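Local coordinates for polyhedrin (Operophtera brumata cypovirus 19, PDB 5A99), which forms the crystalline matrix of the viral occlusion bodies (polyhedra) that probably embed and protect cypovirus particles outside the insect host, at residues L37-I49 with Q65-Y78. Numbering follows the deposited sequence.
Sequences LVLYMKDSSLQII and QLVLPNYRINDEKY
A beta hairpin, strands 33-40 and 46-53 joined by a type I turn from Met41 to Ser44, is covered on one face by the irregular loop that follows strand 56-61, and Gln47 and Asn70 tie the two together. The Gln47 chain leaves the strand with CG anti to the backbone N (chi1 179°) and stays extended, carrying its amide into the loop. There Asn70 ND2 donates to Gln47 OE1 (2.8 Å) on a lone pair; the two side chains approach head-on, their amide planes only 28° apart. Gln47 NE2 makes a weak bond to Val67 O at 3.3 Å and lies 2.9 Å from Leu66 O. Asn70 ND2 also donates to Val67 O, while Asn70 OD1 accepts from the backbone N of Arg72 (an Asx turn) and of Ile73 (an Asx motif), which together fix the amide's rotation within this buried polar cluster. Beside it, Leu66 CD2 reaches Leu37 CD2 (3.7 Å) and Leu39 CD1 (3.8 Å), crossing both side chains at about a right angle. The Met41 chain curls at its last two torsions, bringing CE to 3.9 Å from Leu68 CB. At the turn, two waters bridge Asp43 OD2 and Tyr78 OH, both donating to the carboxylate; Glu76 OE2 lies 4.3 Å from Asp43 OD2, a like-charge pair that the waters may ease. The opposite face of the hairpin packs on helix 225-236 through Val38 and Ile48, Leu37 and Leu66 both touch Ile185 of strand 184-190, and beyond Asn70 the loop meets a second subunit, where Arg72 forms a salt bridge with Asp64 of that chain.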
ATOM      1  N   LEU A  37       6.457  15.349  -0.277  1.00 11.69           N
ATOM      2  CA  LEU A  37       5.262  16.148  -0.394  1.00 12.62           C
ATOM      3  C   LEU A  37       5.154  16.939   0.903  1.00 10.59           C
ATOM      4  O   LEU A  37       4.964  16.369   1.982  1.00  9.28           O
ATOM      5  CB  LEU A  37       4.038  15.264  -0.631  1.00  9.44           C
ATOM      6  CG  LEU A  37       2.695  15.993  -0.723  1.00 14.40           C
ATOM      7  CD1 LEU A  37       2.737  17.125  -1.736  1.00 13.84           C
ATOM      8  CD2 LEU A  37       1.577  14.994  -1.063  1.00 14.74           C
ATOM      9  N   VAL A  38       5.334  18.247   0.792  1.00 12.52           N
ATOM     10  CA  VAL A  38       5.337  19.118   1.956  1.00 12.20           C
ATOM     11  C   VAL A  38       4.043  19.904   1.959  1.00 12.14           C
ATOM     12  O   VAL A  38       3.729  20.604   0.999  1.00 12.41           O
ATOM     13  CB  VAL A  38       6.510  20.097   1.924  1.00 10.69           C
ATOM     14  CG1 VAL A  38       6.540  20.966   3.215  1.00  8.29           C
ATOM     15  CG2 VAL A  38       7.800  19.348   1.732  1.00  8.97           C
ATOM     16  N   LEU A  39       3.297  19.785   3.043  1.00 10.71           N
ATOM     17  CA  LEU A  39       2.005  20.456   3.144  1.00 14.04           C
ATOM     18  C   LEU A  39       2.055  21.559   4.185  1.00 13.88           C
ATOM     19  O   LEU A  39       2.371  21.316   5.351  1.00 12.79           O
ATOM     20  CB  LEU A  39       0.923  19.437   3.493  1.00 14.24           C
ATOM     21  CG  LEU A  39       0.889  18.273   2.499  1.00 18.16           C
ATOM     22  CD1 LEU A  39       0.041  17.120   2.987  1.00 13.49           C
ATOM     23  CD2 LEU A  39       0.389  18.778   1.156  1.00 10.66           C
ATOM     24  N   TYR A  40       1.760  22.775   3.751  1.00 10.24           N
ATOM     25  CA  TYR A  40       1.752  23.914   4.645  1.00 12.03           C
ATOM     26  C   TYR A  40       0.342  24.130   5.143  1.00 12.30           C
ATOM     27  O   TYR A  40      -0.576  24.412   4.374  1.00 10.45           O
ATOM     28  CB  TYR A  40       2.300  25.144   3.929  1.00 10.98           C
ATOM     29  CG  TYR A  40       3.661  24.876   3.333  1.00 14.24           C
ATOM     30  CD1 TYR A  40       4.820  25.014   4.094  1.00 14.67           C
ATOM     31  CD2 TYR A  40       3.784  24.442   2.021  1.00 14.40           C
ATOM     32  CE1 TYR A  40       6.066  24.750   3.548  1.00 17.95           C
ATOM     33  CE2 TYR A  40       5.017  24.181   1.470  1.00 18.18           C
ATOM     34  CZ  TYR A  40       6.153  24.332   2.237  1.00 14.77           C
ATOM     35  OH  TYR A  40       7.380  24.064   1.687  1.00 14.44           O
ATOM     36  N   MET A  41       0.181  23.978   6.447  1.00 11.60           N
ATOM     37  CA  MET A  41      -1.138  23.927   7.043  1.00 12.95           C
ATOM     38  C   MET A  41      -1.593  25.328   7.472  1.00 10.72           C
ATOM     39  O   MET A  41      -0.844  26.312   7.385  1.00 12.84           O
ATOM     40  CB  MET A  41      -1.139  22.939   8.222  1.00  6.73           C
ATOM     41  CG  MET A  41      -0.523  21.554   7.912  1.00 15.60           C
ATOM     42  SD  MET A  41      -1.078  20.688   6.415  1.00 14.51           S
ATOM     43  CE  MET A  41      -2.761  20.314   6.887  1.00 12.46           C
ATOM     44  N   LYS A  42      -2.832  25.414   7.922  1.00  9.00           N
ATOM     45  CA  LYS A  42      -3.468  26.695   8.199  1.00 15.90           C
ATOM     46  C   LYS A  42      -2.907  27.363   9.464  1.00 14.32           C
ATOM     47  O   LYS A  42      -3.083  28.566   9.675  1.00 11.85           O
ATOM     48  CB  LYS A  42      -4.986  26.500   8.272  1.00 11.66           C
ATOM     49  CG  LYS A  42      -5.571  26.099   6.925  1.00 12.71           C
ATOM     50  CD  LYS A  42      -7.086  25.912   6.926  1.00 18.58           C
ATOM     51  CE  LYS A  42      -7.606  25.845   5.485  1.00 12.04           C
ATOM     52  NZ  LYS A  42      -9.067  25.684   5.365  1.00 24.07           N
ATOM     53  N   ASP A  43      -2.191  26.596  10.284  1.00 14.26           N
ATOM     54  CA  ASP A  43      -1.535  27.170  11.463  1.00 15.12           C
ATOM     55  C   ASP A  43      -0.052  27.449  11.206  1.00 14.92           C
ATOM     56  O   ASP A  43       0.719  27.750  12.131  1.00 15.60           O
ATOM     57  CB  ASP A  43      -1.722  26.257  12.681  1.00 10.68           C
ATOM     58  CG  ASP A  43      -1.131  24.864  12.486  1.00 10.47           C
ATOM     59  OD1 ASP A  43      -0.619  24.548  11.383  1.00  9.85           O
ATOM     60  OD2 ASP A  43      -1.206  24.065  13.446  1.00 13.19           O
ATOM     61  N   SER A  44       0.320  27.333   9.933  1.00 13.03           N
ATOM     62  CA  SER A  44       1.701  27.474   9.464  1.00 12.19           C
ATOM     63  C   SER A  44       2.617  26.317   9.818  1.00 13.52           C
ATOM     64  O   SER A  44       3.807  26.350   9.487  1.00 11.46           O
ATOM     65  CB  SER A  44       2.328  28.789   9.933  1.00 13.94           C
ATOM     66  OG  SER A  44       1.747  29.872   9.244  1.00 17.68           O
ATOM     67  N   SER A  45       2.075  25.291  10.470  1.00 12.92           N
ATOM     68  CA  SER A  45       2.837  24.072  10.706  1.00 11.64           C
ATOM     69  C   SER A  45       3.011  23.337   9.376  1.00 11.88           C
ATOM     70  O   SER A  45       2.275  23.588   8.416  1.00 12.57           O
ATOM     71  CB  SER A  45       2.160  23.184  11.766  1.00 13.59           C
ATOM     72  OG  SER A  45       1.035  22.479  11.258  1.00 15.00           O
ATOM     73  N   LEU A  46       4.008  22.456   9.309  1.00 14.43           N
ATOM     74  CA  LEU A  46       4.221  21.641   8.122  1.00 11.64           C
ATOM     75  C   LEU A  46       3.935  20.185   8.407  1.00 13.81           C
ATOM     76  O   LEU A  46       4.327  19.647   9.449  1.00 14.16           O
ATOM     77  CB  LEU A  46       5.673  21.731   7.631  1.00 14.02           C
ATOM     78  CG  LEU A  46       6.087  22.902   6.747  1.00 11.60           C
ATOM     79  CD1 LEU A  46       5.967  24.221   7.524  1.00  9.50           C
ATOM     80  CD2 LEU A  46       7.507  22.689   6.243  1.00 10.22           C
ATOM     81  N   GLN A  47       3.274  19.546   7.452  1.00 14.44           N
ATOM     82  CA  GLN A  47       3.237  18.101   7.402  1.00 19.24           C
ATOM     83  C   GLN A  47       4.097  17.646   6.218  1.00 12.47           C
ATOM     84  O   GLN A  47       3.860  18.034   5.075  1.00 11.77           O
ATOM     85  CB  GLN A  47       1.809  17.587   7.256  1.00 15.32           C
ATOM     86  CG  GLN A  47       1.742  16.077   7.185  1.00 14.60           C
ATOM     87  CD  GLN A  47       0.341  15.535   7.350  1.00 22.41           C
ATOM     88  OE1 GLN A  47       0.119  14.594   8.111  1.00 20.55           O
ATOM     89  NE2 GLN A  47      -0.610  16.112   6.628  1.00 19.07           N
ATOM     90  N   ILE A  48       5.104  16.833   6.521  1.00 11.79           N
ATOM     91  CA  ILE A  48       6.035  16.315   5.529  1.00  7.04           C
ATOM     92  C   ILE A  48       5.763  14.843   5.283  1.00  9.64           C
ATOM     93  O   ILE A  48       5.661  14.045   6.211  1.00 10.01           O
ATOM     94  CB  ILE A  48       7.509  16.508   5.988  1.00  8.60           C
ATOM     95  CG1 ILE A  48       7.771  17.982   6.291  1.00 11.50           C
ATOM     96  CG2 ILE A  48       8.491  15.996   4.931  1.00  8.90           C
ATOM     97  CD1 ILE A  48       9.214  18.302   6.662  1.00 13.71           C
ATOM     98  N   ILE A  49       5.612  14.497   4.014  1.00 12.71           N
ATOM     99  CA  ILE A  49       5.483  13.105   3.602  1.00 10.05           C
ATOM    100  C   ILE A  49       6.666  12.826   2.688  1.00 10.70           C
ATOM    101  O   ILE A  49       6.830  13.491   1.666  1.00  9.04           O
ATOM    102  CB  ILE A  49       4.159  12.859   2.861  1.00 12.83           C
ATOM    103  CG1 ILE A  49       2.969  13.143   3.784  1.00 15.30           C
ATOM    104  CG2 ILE A  49       4.063  11.426   2.366  1.00 11.79           C
ATOM    105  CD1 ILE A  49       1.648  13.069   3.095  1.00 16.92           C
ATOM    106  N   GLN A  65      -5.487  11.452   4.019  1.00 13.49           N
ATOM    107  CA  GLN A  65      -4.091  11.183   4.285  1.00 12.36           C
ATOM    108  C   GLN A  65      -3.251  12.439   4.110  1.00 12.61           C
ATOM    109  O   GLN A  65      -2.051  12.412   4.359  1.00 16.80           O
ATOM    110  CB  GLN A  65      -3.604  10.052   3.377  1.00 14.95           C
ATOM    111  CG  GLN A  65      -4.439   8.793   3.550  1.00 11.44           C
ATOM    112  CD  GLN A  65      -4.189   7.774   2.457  1.00 15.33           C
ATOM    113  OE1 GLN A  65      -4.018   8.123   1.292  1.00 14.97           O
ATOM    114  NE2 GLN A  65      -4.159   6.506   2.832  1.00 17.33           N
ATOM    115  N   LEU A  66      -3.895  13.540   3.705  1.00 17.70           N
ATOM    116  CA  LEU A  66      -3.217  14.820   3.473  1.00 14.19           C
ATOM    117  C   LEU A  66      -3.573  15.879   4.524  1.00 12.20           C
ATOM    118  O   LEU A  66      -2.767  16.749   4.845  1.00 13.62           O
ATOM    119  CB  LEU A  66      -3.561  15.358   2.078  1.00 12.17           C
ATOM    120  CG  LEU A  66      -3.137  14.488   0.882  1.00 12.94           C
ATOM    121  CD1 LEU A  66      -3.780  14.975  -0.415  1.00 17.37           C
ATOM    122  CD2 LEU A  66      -1.638  14.462   0.769  1.00 14.61           C
ATOM    123  N   VAL A  67      -4.782  15.816   5.052  1.00 13.58           N
ATOM    124  CA  VAL A  67      -5.198  16.772   6.068  1.00 14.50           C
ATOM    125  C   VAL A  67      -4.410  16.510   7.352  1.00 13.95           C
ATOM    126  O   VAL A  67      -3.753  15.475   7.488  1.00 14.77           O
ATOM    127  CB  VAL A  67      -6.699  16.657   6.358  1.00 11.79           C
ATOM    128  CG1 VAL A  67      -7.501  16.987   5.120  1.00 15.25           C
ATOM    129  CG2 VAL A  67      -7.046  15.262   6.874  1.00 11.40           C
ATOM    130  N   LEU A  68      -4.455  17.451   8.283  1.00 12.73           N
ATOM    131  CA  LEU A  68      -3.965  17.204   9.636  1.00 12.60           C
ATOM    132  C   LEU A  68      -4.961  17.787  10.641  1.00 11.86           C
ATOM    133  O   LEU A  68      -5.264  18.972  10.602  1.00 14.79           O
ATOM    134  CB  LEU A  68      -2.571  17.814   9.832  1.00 17.41           C
ATOM    135  CG  LEU A  68      -1.786  17.330  11.059  1.00 15.97           C
ATOM    136  CD1 LEU A  68      -0.294  17.676  10.909  1.00 14.14           C
ATOM    137  CD2 LEU A  68      -2.343  17.923  12.347  1.00 13.72           C
ATOM    138  N   PRO A  69      -5.418  16.977  11.598  1.00 16.15           N
ATOM    139  CA  PRO A  69      -4.883  15.656  11.931  1.00 11.85           C
ATOM    140  C   PRO A  69      -5.357  14.543  11.004  1.00 14.98           C
ATOM    141  O   PRO A  69      -6.381  14.656  10.305  1.00 10.14           O
ATOM    142  CB  PRO A  69      -5.421  15.421  13.347  1.00 17.35           C
ATOM    143  CG  PRO A  69      -6.721  16.154  13.362  1.00 11.45           C
ATOM    144  CD  PRO A  69      -6.517  17.370  12.500  1.00 10.25           C
ATOM    145  N   ASN A  70      -4.594  13.453  11.011  1.00 11.17           N
ATOM    146  CA  ASN A  70      -4.982  12.238  10.316  1.00 11.29           C
ATOM    147  C   ASN A  70      -4.534  11.023  11.125  1.00 16.04           C
ATOM    148  O   ASN A  70      -3.923  11.169  12.186  1.00 17.22           O
ATOM    149  CB  ASN A  70      -4.399  12.204   8.891  1.00 13.53           C
ATOM    150  CG  ASN A  70      -2.889  12.233   8.872  1.00 16.43           C
ATOM    151  OD1 ASN A  70      -2.227  11.216   9.118  1.00 13.84           O
ATOM    152  ND2 ASN A  70      -2.327  13.392   8.547  1.00 17.16           N
ATOM    153  N   TYR A  71      -4.834   9.826  10.632  1.00 13.06           N
ATOM    154  CA  TYR A  71      -4.564   8.617  11.408  1.00 11.93           C
ATOM    155  C   TYR A  71      -3.051   8.291  11.518  1.00 13.81           C
ATOM    156  O   TYR A  71      -2.640   7.533  12.394  1.00 13.92           O
ATOM    157  CB  TYR A  71      -5.403   7.427  10.898  1.00 12.29           C
ATOM    158  CG  TYR A  71      -5.142   7.006   9.466  1.00 13.36           C
ATOM    159  CD1 TYR A  71      -5.802   7.616   8.404  1.00 12.79           C
ATOM    160  CD2 TYR A  71      -4.242   5.990   9.177  1.00 17.69           C
ATOM    161  CE1 TYR A  71      -5.560   7.239   7.109  1.00 13.95           C
ATOM    162  CE2 TYR A  71      -3.995   5.602   7.881  1.00 15.10           C
ATOM    163  CZ  TYR A  71      -4.660   6.221   6.845  1.00 20.83           C
ATOM    164  OH  TYR A  71      -4.413   5.823   5.540  1.00 21.41           O
ATOM    165  N   ARG A  72      -2.234   8.889  10.655  1.00 13.93           N
ATOM    166  CA  ARG A  72      -0.779   8.759  10.751  1.00 13.25           C
ATOM    167  C   ARG A  72      -0.201   9.832  11.682  1.00 13.25           C
ATOM    168  O   ARG A  72       0.693   9.552  12.478  1.00 14.54           O
ATOM    169  CB  ARG A  72      -0.133   8.864   9.364  1.00 16.69           C
ATOM    170  CG  ARG A  72      -0.673   7.882   8.337  1.00 14.93           C
ATOM    171  CD  ARG A  72      -0.543   6.429   8.812  1.00 16.98           C
ATOM    172  NE  ARG A  72       0.840   6.069   9.103  1.00 13.17           N
ATOM    173  CZ  ARG A  72       1.713   5.642   8.191  1.00 19.96           C
ATOM    174  NH1 ARG A  72       1.348   5.506   6.911  1.00 15.32           N
ATOM    175  NH2 ARG A  72       2.958   5.346   8.554  1.00 13.96           N
ATOM    176  N   ILE A  73      -0.714  11.057  11.562  1.00 14.35           N
ATOM    177  CA  ILE A  73      -0.378  12.164  12.472  1.00 14.43           C
ATOM    178  C   ILE A  73      -1.652  12.701  13.122  1.00 14.69           C
ATOM    179  O   ILE A  73      -2.312  13.610  12.602  1.00 13.67           O
ATOM    180  CB  ILE A  73       0.335  13.326  11.735  1.00 15.56           C
ATOM    181  CG1 ILE A  73       1.571  12.816  10.993  1.00 14.93           C
ATOM    182  CG2 ILE A  73       0.720  14.439  12.710  1.00 14.74           C
ATOM    183  CD1 ILE A  73       2.721  12.399  11.904  1.00 16.69           C
ATOM    184  N   ASN A  74      -1.989  12.120  14.265  1.00 14.18           N
ATOM    185  CA  ASN A  74      -3.215  12.440  14.983  1.00 15.43           C
ATOM    186  C   ASN A  74      -2.894  13.242  16.251  1.00 15.48           C
ATOM    187  O   ASN A  74      -3.159  12.793  17.366  1.00 20.04           O
ATOM    188  CB  ASN A  74      -3.930  11.133  15.328  1.00 15.02           C
ATOM    189  CG  ASN A  74      -5.409  11.318  15.572  1.00 26.62           C
ATOM    190  OD1 ASN A  74      -6.030  12.251  15.057  1.00 20.29           O
ATOM    191  ND2 ASN A  74      -5.988  10.422  16.364  1.00 32.39           N
ATOM    192  N   ASP A  75      -2.308  14.424  16.075  1.00 11.54           N
ATOM    193  CA  ASP A  75      -1.828  15.205  17.214  1.00 15.20           C
ATOM    194  C   ASP A  75      -2.588  16.521  17.414  1.00 16.43           C
ATOM    195  O   ASP A  75      -2.183  17.356  18.218  1.00 18.56           O
ATOM    196  CB  ASP A  75      -0.315  15.462  17.111  1.00 16.28           C
ATOM    197  CG  ASP A  75       0.092  16.099  15.793  1.00 17.20           C
ATOM    198  OD1 ASP A  75      -0.746  16.798  15.176  1.00 16.19           O
ATOM    199  OD2 ASP A  75       1.259  15.906  15.378  1.00 20.01           O
ATOM    200  N   GLU A  76      -3.683  16.699  16.677  1.00 13.63           N
ATOM    201  CA  GLU A  76      -4.598  17.811  16.909  1.00 17.72           C
ATOM    202  C   GLU A  76      -6.045  17.284  16.926  1.00 15.29           C
ATOM    203  O   GLU A  76      -6.310  16.147  16.508  1.00 13.40           O
ATOM    204  CB  GLU A  76      -4.437  18.882  15.823  1.00 14.26           C
ATOM    205  CG  GLU A  76      -3.001  19.437  15.639  1.00 16.19           C
ATOM    206  CD  GLU A  76      -2.621  20.509  16.665  1.00 14.50           C
ATOM    207  OE1 GLU A  76      -3.441  20.801  17.563  1.00 22.26           O
ATOM    208  OE2 GLU A  76      -1.504  21.064  16.574  1.00 16.26           O
ATOM    209  N   LYS A  77      -6.970  18.088  17.444  1.00 15.72           N
ATOM    210  CA  LYS A  77      -8.402  17.808  17.295  1.00 18.13           C
ATOM    211  C   LYS A  77      -9.183  19.090  17.038  1.00 17.22           C
ATOM    212  O   LYS A  77      -9.217  19.986  17.883  1.00 22.25           O
ATOM    213  CB  LYS A  77      -8.975  17.103  18.526  1.00 19.83           C
ATOM    214  CG  LYS A  77     -10.441  16.708  18.358  1.00 26.31           C
ATOM    215  CD  LYS A  77     -10.913  15.736  19.442  1.00 28.44           C
ATOM    216  CE  LYS A  77     -12.359  15.284  19.214  1.00 38.51           C
ATOM    217  NZ  LYS A  77     -13.358  16.391  19.356  1.00 50.49           N
ATOM    218  N   TYR A  78      -9.821  19.162  15.870  1.00 17.51           N
ATOM    219  CA  TYR A  78     -10.606  20.332  15.474  1.00 19.64           C
ATOM    220  C   TYR A  78     -12.091  20.004  15.294  1.00 16.88           C
ATOM    221  O   TYR A  78     -12.928  20.899  15.353  1.00 13.01           O
ATOM    222  CB  TYR A  78     -10.057  20.920  14.163  1.00 15.64           C
ATOM    223  CG  TYR A  78      -8.578  21.236  14.210  1.00 12.96           C
ATOM    224  CD1 TYR A  78      -8.026  21.878  15.309  1.00 16.53           C
ATOM    225  CD2 TYR A  78      -7.734  20.875  13.167  1.00 15.88           C
ATOM    226  CE1 TYR A  78      -6.681  22.164  15.366  1.00 15.91           C
ATOM    227  CE2 TYR A  78      -6.379  21.156  13.217  1.00 17.80           C
ATOM    228  CZ  TYR A  78      -5.858  21.799  14.326  1.00 16.31           C
ATOM    229  OH  TYR A  78      -4.510  22.075  14.405  1.00 11.93           O
TER
HETATM  230  O   HOH W   1      -3.411  24.297  15.423  1.00 13.95           O
HETATM  231  O   HOH W   2      -2.863  21.612  12.453  1.00 14.30           O